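CRISPR system CMR subunit Cmr7 1 (PDB 2X5Q) is a subunit, possibly homodimeric, of the CMR ribonucleoprotein complex, which carries CRISPR RNA in adaptive immunity against viruses and plasmids. Local coordinates at residues A[15-19]-A[63-67]; A[54-60]-A[106-112]; A[138-144]-A[188-194]. All blocks are in the same frame, centred on the assembly; numbering follows the deposited sequence.

Interaction 1 (A[15-19]-A[63-67]); sequences PITNS and AIDES
E66 reaches across to the loop 15-19 and gives one carboxylate oxygen to S19: S19 OG donates to E66 OE2 (2.7 Å), which accepts with its anti lone pair, the one away from OE1. With CG anti to the backbone N (chi1 -164°) and the chain extended beyond it, the long glutamate side chain spans the gap between segments whose backbones stay well apart. On the way it slides past T17 in the opposite direction. The second oxygen, OE1, is bonded to the hydroxyl of Y188, which also accepts from the backbone N of N18.

T17 serves both the polar and the apolar side. Its OG1 accepts the backbone N of S19 at 3.0 Å, closing an ST turn that sets S19 within range of the carboxylate. The same OG1 donates to a water that in turn donates to E66 O, both water bonds being 2.9 Å long. On the apolar side, T17 CG2 meets I64 CD1 tip to tip at 3.7 Å. I64 has CG1 anti to its backbone N (chi1 -172°), and its CD1 also meets P15 CB at 3.6 Å, the two side chains crossing at about a right angle, so a branched aliphatic fills the buried end.

The loop that follows strand 11-15 is thus joined to segment 63-67 by an apolar part at P15, T17 and I64 and a polar part at S19 and E66. Because hydroxyls grip both oxygens of E66, the carboxylate's rotation is fixed, and such donors would probably favour its ionised form.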
# COMPACT_ATOMS: atom_id res chain seq x y z
N PRO A 15 15.71 0.88 3.32
CA PRO A 15 15.45 2.16 2.67
C PRO A 15 16.73 2.95 2.45
O PRO A 15 17.56 3.06 3.37
CB PRO A 15 14.55 2.92 3.67
CG PRO A 15 14.04 1.90 4.61
CD PRO A 15 15.07 0.79 4.64
N ILE A 16 16.91 3.49 1.25
CA ILE A 16 18.05 4.35 0.97
C ILE A 16 17.60 5.82 1.06
O ILE A 16 16.92 6.33 0.16
CB ILE A 16 18.66 4.03 -0.41
CG1 ILE A 16 19.03 2.54 -0.49
CG2 ILE A 16 19.88 4.91 -0.71
CD1 ILE A 16 20.12 2.12 0.47
N THR A 17 17.96 6.48 2.16
CA THR A 17 17.63 7.89 2.39
C THR A 17 18.89 8.67 2.70
O THR A 17 19.94 8.09 2.88
CB THR A 17 16.71 8.08 3.61
OG1 THR A 17 17.47 7.88 4.80
CG2 THR A 17 15.53 7.12 3.59
N ASN A 18 18.75 10.00 2.83
CA ASN A 18 19.85 10.87 3.26
C ASN A 18 20.31 10.66 4.71
O ASN A 18 21.33 11.24 5.09
CB ASN A 18 19.49 12.36 3.11
CG ASN A 18 19.50 12.82 1.67
OD1 ASN A 18 20.51 12.68 0.97
ND2 ASN A 18 18.38 13.39 1.22
N SER A 19 19.59 9.88 5.51
CA SER A 19 19.91 9.75 6.94
C SER A 19 20.48 8.41 7.40
O SER A 19 20.81 8.25 8.59
CB SER A 19 18.67 10.09 7.77
OG SER A 19 18.30 11.44 7.54
N ALA A 63 5.66 6.42 2.52
CA ALA A 63 6.68 7.44 2.71
C ALA A 63 7.49 7.04 3.96
O ALA A 63 7.12 6.09 4.66
CB ALA A 63 6.05 8.80 2.89
N ILE A 64 8.62 7.70 4.18
CA ILE A 64 9.48 7.37 5.32
C ILE A 64 9.51 8.55 6.28
O ILE A 64 9.52 9.72 5.86
CB ILE A 64 10.89 6.90 4.87
CG1 ILE A 64 11.72 6.38 6.06
CG2 ILE A 64 11.66 8.00 4.15
CD1 ILE A 64 12.93 5.50 5.63
N ASP A 65 9.43 8.25 7.57
CA ASP A 65 9.68 9.25 8.60
C ASP A 65 11.20 9.23 8.68
O ASP A 65 11.79 8.33 9.31
CB ASP A 65 9.02 8.84 9.92
CG ASP A 65 9.40 9.76 11.08
OD1 ASP A 65 10.49 10.37 11.05
OD2 ASP A 65 8.59 9.85 12.02
N GLU A 66 11.83 10.19 8.03
CA GLU A 66 13.28 10.12 7.85
C GLU A 66 14.08 10.08 9.15
O GLU A 66 15.08 9.38 9.22
CB GLU A 66 13.82 11.25 6.97
CG GLU A 66 15.24 10.89 6.50
CD GLU A 66 15.74 11.71 5.34
OE1 GLU A 66 14.91 12.14 4.50
OE2 GLU A 66 16.98 11.90 5.27
N SER A 67 13.65 10.82 10.16
CA SER A 67 14.35 10.84 11.43
C SER A 67 14.29 9.51 12.18
O SER A 67 15.28 9.11 12.77
CB SER A 67 13.83 11.95 12.31
OG SER A 67 12.43 11.85 12.41
O HOH W 1 16.13 7.51 7.32

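Interaction 2 (A[54-60]-A[106-112]); sequences HNILVLT and LYIIRKK
N55 and K112 are joined by a pair of bonds in which a side-chain amide takes the part of a backbone. K112 N donates to N55 OD1 at 2.8 Å and 166°, while N55 ND2 donates to K112 O, which lies in the plane of the amide. Asparagine suits this place because one flat group offers both an acceptor and a donor; ND2 has a further partner in V45 O. N55 N itself binds R110 O at 2.8 Å, approaching from above the carbonyl plane.

Next along, I56 and I109 exchange backbone bonds in both directions, and V58 N donates to Y107 O at 2.8 Å. N55 and I56 both face I109, a G1 beta bulge where strand 52-60 meets the short strand 108-109 at the margin of the mixed sheet. N55 has a positive phi of 63°, which asparagine tolerates better than most residues. Y107 is the centre of an inverse gamma turn leading into the short strand.

Side chains pack on both faces. V58 CB stands over one face of the Y107 ring, 3.8 Å from the centroid, a CH-pi contact, while T60 CG2 comes to the ring edge, 3.5 Å from Y107 CE2. With CG anti to the backbone N (chi1 -171°), Y107 brings its ring to both. P77 of the second subunit packs on both Y107 and T60. On the same face I56 CD1 lies beside R110 CG. L57 CD1 turns to the opposite face and meets L106 CB at 4.0 Å and I108 CG1. At the far end K112 CD makes a CH-pi contact over a face of the H54 ring (4.2 Å to its centroid), R110 O lies at the ring edge, and H54 NE2 is bonded to D49 OD1.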
# COMPACT_ATOMS: atom_id res chain seq x y z
N HIS A 54 21.42 -3.40 -9.11
CA HIS A 54 20.28 -4.14 -9.68
C HIS A 54 19.28 -4.59 -8.63
O HIS A 54 19.64 -4.83 -7.49
CB HIS A 54 20.75 -5.39 -10.44
CG HIS A 54 21.76 -5.10 -11.50
ND1 HIS A 54 21.43 -4.56 -12.72
CD2 HIS A 54 23.10 -5.29 -11.53
CE1 HIS A 54 22.52 -4.40 -13.44
NE2 HIS A 54 23.55 -4.84 -12.74
N ASN A 55 18.03 -4.77 -9.07
CA ASN A 55 16.94 -5.28 -8.25
C ASN A 55 16.60 -4.38 -7.07
O ASN A 55 16.73 -4.78 -5.90
CB ASN A 55 17.20 -6.71 -7.75
CG ASN A 55 17.39 -7.68 -8.87
OD1 ASN A 55 16.69 -7.61 -9.89
ND2 ASN A 55 18.36 -8.61 -8.72
N ILE A 56 16.15 -3.19 -7.40
CA ILE A 56 15.76 -2.19 -6.43
C ILE A 56 14.25 -2.26 -6.22
O ILE A 56 13.49 -2.25 -7.17
CB ILE A 56 16.15 -0.77 -6.89
CG1 ILE A 56 17.67 -0.60 -6.96
CG2 ILE A 56 15.58 0.30 -5.92
CD1 ILE A 56 18.24 -0.67 -8.33
N LEU A 57 13.82 -2.34 -4.96
CA LEU A 57 12.38 -2.37 -4.66
C LEU A 57 11.81 -0.97 -4.50
O LEU A 57 12.34 -0.16 -3.73
CB LEU A 57 12.11 -3.22 -3.42
CG LEU A 57 10.64 -3.44 -3.08
CD1 LEU A 57 9.96 -4.30 -4.14
CD2 LEU A 57 10.54 -4.06 -1.69
N VAL A 58 10.73 -0.69 -5.21
CA VAL A 58 10.02 0.58 -5.12
C VAL A 58 8.75 0.31 -4.34
O VAL A 58 7.86 -0.39 -4.81
CB VAL A 58 9.67 1.15 -6.51
CG1 VAL A 58 8.98 2.56 -6.39
CG2 VAL A 58 10.92 1.20 -7.38
N LEU A 59 8.67 0.84 -3.13
CA LEU A 59 7.51 0.62 -2.29
C LEU A 59 6.54 1.78 -2.46
O LEU A 59 6.72 2.82 -1.84
CB LEU A 59 7.96 0.50 -0.84
CG LEU A 59 7.13 -0.40 0.06
CD1 LEU A 59 7.21 -1.83 -0.47
CD2 LEU A 59 7.66 -0.29 1.51
N THR A 60 5.53 1.60 -3.30
CA THR A 60 4.55 2.67 -3.56
C THR A 60 3.47 2.68 -2.46
O THR A 60 3.26 1.69 -1.78
CB THR A 60 3.91 2.57 -4.99
OG1 THR A 60 3.17 1.35 -5.11
CG2 THR A 60 5.00 2.57 -6.08
N LEU A 106 6.36 -8.22 -7.23
CA LEU A 106 6.97 -7.06 -6.61
C LEU A 106 7.38 -6.00 -7.61
O LEU A 106 7.67 -6.30 -8.77
CB LEU A 106 8.20 -7.47 -5.81
CG LEU A 106 7.90 -8.21 -4.51
CD1 LEU A 106 9.20 -8.73 -3.89
CD2 LEU A 106 7.12 -7.28 -3.55
N TYR A 107 7.40 -4.75 -7.13
CA TYR A 107 7.79 -3.61 -7.95
C TYR A 107 9.31 -3.41 -7.89
O TYR A 107 9.83 -2.55 -7.16
CB TYR A 107 7.03 -2.36 -7.50
CG TYR A 107 7.17 -1.15 -8.41
CD1 TYR A 107 7.86 -1.20 -9.61
CD2 TYR A 107 6.54 0.05 -8.07
CE1 TYR A 107 7.95 -0.10 -10.43
CE2 TYR A 107 6.64 1.16 -8.88
CZ TYR A 107 7.36 1.09 -10.05
OH TYR A 107 7.46 2.17 -10.87
N ILE A 108 10.01 -4.22 -8.69
CA ILE A 108 11.47 -4.25 -8.68
C ILE A 108 11.95 -3.58 -9.97
O ILE A 108 11.50 -3.92 -11.05
CB ILE A 108 11.98 -5.72 -8.59
CG1 ILE A 108 11.58 -6.38 -7.26
CG2 ILE A 108 13.50 -5.79 -8.79
CD1 ILE A 108 11.85 -7.93 -7.21
N ILE A 109 12.86 -2.61 -9.85
CA ILE A 109 13.46 -1.99 -11.04
C ILE A 109 14.93 -2.36 -11.21
O ILE A 109 15.56 -2.87 -10.28
CB ILE A 109 13.29 -0.45 -11.05
CG1 ILE A 109 13.85 0.18 -9.78
CG2 ILE A 109 11.81 -0.09 -11.19
CD1 ILE A 109 14.08 1.66 -9.90
N ARG A 110 15.46 -2.11 -12.42
CA ARG A 110 16.81 -2.53 -12.80
C ARG A 110 16.92 -4.04 -12.57
O ARG A 110 17.84 -4.50 -11.90
CB ARG A 110 17.88 -1.80 -11.99
CG ARG A 110 17.76 -0.28 -11.97
CD ARG A 110 18.15 0.31 -13.27
NE ARG A 110 18.11 1.78 -13.26
CZ ARG A 110 19.17 2.60 -13.27
NH1 ARG A 110 20.42 2.14 -13.27
NH2 ARG A 110 18.97 3.92 -13.27
N LYS A 111 15.95 -4.79 -13.09
CA LYS A 111 15.84 -6.23 -12.77
C LYS A 111 17.01 -7.03 -13.33
O LYS A 111 17.41 -6.84 -14.47
CB LYS A 111 14.52 -6.82 -13.29
CG LYS A 111 13.36 -6.70 -12.34
CD LYS A 111 12.14 -7.54 -12.83
CE LYS A 111 12.18 -9.00 -12.32
NZ LYS A 111 10.84 -9.72 -12.39
N LYS A 112 17.56 -7.92 -12.50
CA LYS A 112 18.63 -8.84 -12.92
C LYS A 112 18.44 -10.19 -12.25
O LYS A 112 18.51 -10.28 -11.03
CB LYS A 112 20.00 -8.29 -12.54
CG LYS A 112 21.17 -9.21 -12.98
CD LYS A 112 22.40 -9.04 -12.08
CE LYS A 112 23.51 -10.02 -12.45
NZ LYS A 112 23.08 -11.45 -12.29

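Interaction 3 (A[138-144]-A[188-194]); sequences DKVTSFV and YYSIKSL
V140, S142 and V144 pair with K192, S190 and Y188 in an antiparallel strand pair whose members, 139-144 and 188-193, are separated in sequence by three helices; I64 bonds to the backbone of Y189 and I191. Each of these hydrogen-bonded pairs exchanges two backbone bonds, and L194 N extends the series to D138 O at 2.9 Å. The strands twist, their directions lying 153° apart.

Aromatic packing closes one end. F143 turns a ring edge toward the face of Y189 in an offset edge-to-face pair, with centroids 5.6 Å apart and planes at 70°. On the other face of the strand pair V144 CB makes a CH-pi contact over one face of the Y188 ring, 3.9 Å from its centroid. The ring swings there because its CG lies between the backbone N and the carbonyl carbon (chi1 61°), while the hydroxyl has its partner in E66.

Aliphatic contacts lie toward the other end: T141 CG2 touches I191 CD1 at 3.7 Å, and V140 CG1 meets L194 CD2 at 3.6 Å, the latter side chains crossing at about a right angle. Beta-branched V140, T141 and I191 suit an extended strand.

One water donates to both V140 O and S190 O and also lies 2.6 Å from S142 OG.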
# COMPACT_ATOMS: atom_id res chain seq x y z
N ASP A 138 -2.19 16.60 9.69
CA ASP A 138 -1.22 17.66 9.94
C ASP A 138 0.20 17.25 9.53
O ASP A 138 1.18 17.63 10.17
CB ASP A 138 -1.26 18.03 11.43
CG ASP A 138 -1.00 19.48 11.67
OD1 ASP A 138 0.18 19.88 11.54
OD2 ASP A 138 -1.96 20.22 12.01
N LYS A 139 0.29 16.46 8.46
CA LYS A 139 1.56 15.90 8.01
C LYS A 139 1.73 16.14 6.52
O LYS A 139 0.76 16.10 5.76
CB LYS A 139 1.61 14.41 8.28
CG LYS A 139 1.64 14.09 9.77
CD LYS A 139 2.02 12.67 10.03
CE LYS A 139 1.73 12.26 11.46
NZ LYS A 139 2.56 13.01 12.41
N VAL A 140 2.97 16.41 6.11
CA VAL A 140 3.28 16.71 4.72
C VAL A 140 4.27 15.69 4.21
O VAL A 140 5.22 15.35 4.92
CB VAL A 140 3.87 18.14 4.53
CG1 VAL A 140 5.10 18.38 5.42
CG2 VAL A 140 4.22 18.38 3.07
N THR A 141 4.02 15.19 3.01
CA THR A 141 4.93 14.27 2.34
C THR A 141 5.62 15.05 1.23
O THR A 141 4.98 15.83 0.51
CB THR A 141 4.18 13.04 1.79
OG1 THR A 141 3.33 13.44 0.70
CG2 THR A 141 3.34 12.43 2.89
N SER A 142 6.93 14.85 1.10
CA SER A 142 7.73 15.63 0.19
C SER A 142 8.64 14.73 -0.59
O SER A 142 9.18 13.78 -0.04
CB SER A 142 8.58 16.63 0.96
OG SER A 142 7.76 17.37 1.83
N PHE A 143 8.81 15.07 -1.86
CA PHE A 143 9.75 14.40 -2.72
C PHE A 143 11.17 14.82 -2.32
O PHE A 143 11.47 16.01 -2.22
CB PHE A 143 9.46 14.77 -4.17
CG PHE A 143 10.47 14.24 -5.14
CD1 PHE A 143 10.36 12.94 -5.61
CD2 PHE A 143 11.52 15.03 -5.58
CE1 PHE A 143 11.28 12.44 -6.50
CE2 PHE A 143 12.44 14.53 -6.47
CZ PHE A 143 12.32 13.24 -6.93
N VAL A 144 12.02 13.83 -2.11
CA VAL A 144 13.41 14.06 -1.74
C VAL A 144 14.33 13.30 -2.69
O VAL A 144 14.04 12.18 -3.07
CB VAL A 144 13.68 13.62 -0.29
CG1 VAL A 144 15.11 14.00 0.13
CG2 VAL A 144 12.65 14.28 0.67
N TYR A 188 12.86 9.61 -3.05
CA TYR A 188 11.86 9.07 -2.14
C TYR A 188 10.97 10.17 -1.58
O TYR A 188 11.23 11.37 -1.76
CB TYR A 188 12.53 8.28 -0.99
CG TYR A 188 13.47 9.11 -0.11
CD1 TYR A 188 13.05 9.60 1.11
CD2 TYR A 188 14.77 9.39 -0.51
CE1 TYR A 188 13.90 10.37 1.93
CE2 TYR A 188 15.63 10.13 0.30
CZ TYR A 188 15.19 10.62 1.51
OH TYR A 188 16.02 11.37 2.30
N TYR A 189 9.89 9.75 -0.93
CA TYR A 189 8.96 10.67 -0.28
C TYR A 189 9.12 10.52 1.22
O TYR A 189 9.09 9.41 1.75
CB TYR A 189 7.53 10.39 -0.73
CG TYR A 189 7.24 10.93 -2.11
CD1 TYR A 189 6.54 12.11 -2.28
CD2 TYR A 189 7.69 10.25 -3.24
CE1 TYR A 189 6.29 12.61 -3.55
CE2 TYR A 189 7.43 10.75 -4.52
CZ TYR A 189 6.74 11.92 -4.66
OH TYR A 189 6.50 12.42 -5.89
N SER A 190 9.37 11.63 1.90
CA SER A 190 9.45 11.61 3.36
C SER A 190 8.25 12.35 3.91
O SER A 190 7.75 13.29 3.30
CB SER A 190 10.75 12.21 3.88
OG SER A 190 10.74 13.60 3.84
N ILE A 191 7.79 11.90 5.07
CA ILE A 191 6.62 12.46 5.70
C ILE A 191 7.05 13.10 7.01
O ILE A 191 7.89 12.56 7.73
CB ILE A 191 5.52 11.38 5.90
CG1 ILE A 191 4.26 11.98 6.52
CG2 ILE A 191 6.04 10.19 6.71
CD1 ILE A 191 3.04 11.09 6.35
N LYS A 192 6.48 14.27 7.29
CA LYS A 192 6.83 15.05 8.47
C LYS A 192 5.57 15.72 9.03
O LYS A 192 4.66 16.08 8.27
CB LYS A 192 7.87 16.11 8.09
CG LYS A 192 8.24 17.03 9.23
CD LYS A 192 9.20 18.13 8.84
CE LYS A 192 9.38 19.11 10.01
NZ LYS A 192 9.91 18.40 11.23
N SER A 193 5.53 15.89 10.35
CA SER A 193 4.44 16.63 10.98
C SER A 193 4.73 18.12 10.93
O SER A 193 5.86 18.55 11.16
CB SER A 193 4.22 16.17 12.42
OG SER A 193 5.41 16.30 13.16
N LEU A 194 3.71 18.90 10.62
CA LEU A 194 3.84 20.35 10.48
C LEU A 194 3.80 21.11 11.80
O LEU A 194 4.26 22.26 11.88
CB LEU A 194 2.73 20.88 9.57
CG LEU A 194 2.82 20.40 8.12
CD1 LEU A 194 1.50 20.55 7.40
CD2 LEU A 194 3.91 21.17 7.39
O HOH W 2 7.79 16.10 4.14

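In the fold
Interactions 1 and 3 form one continuous region, with centres 10 Å apart. Strand 62-65 lies beside strand 188-193, where I64 O probably accepts from I191 N at 2.9 Å, and the probable 2.6 Å hydrogen bond between E66 OE1 and Y188 OH makes Y188, part of interaction 3, a polar partner of interaction 1. Interaction 2 lies across the chain's centre from interaction 1, about 17 Å between centres, although strand 52-60 leads into strand 62-65. From interaction 3 it is about 22 Å away between centres, with nearest atoms about 8 Å apart. Residues of interaction 2 pack on the second subunit, whereas T141 of interaction 3 makes a weak bond to K105 of that subunit.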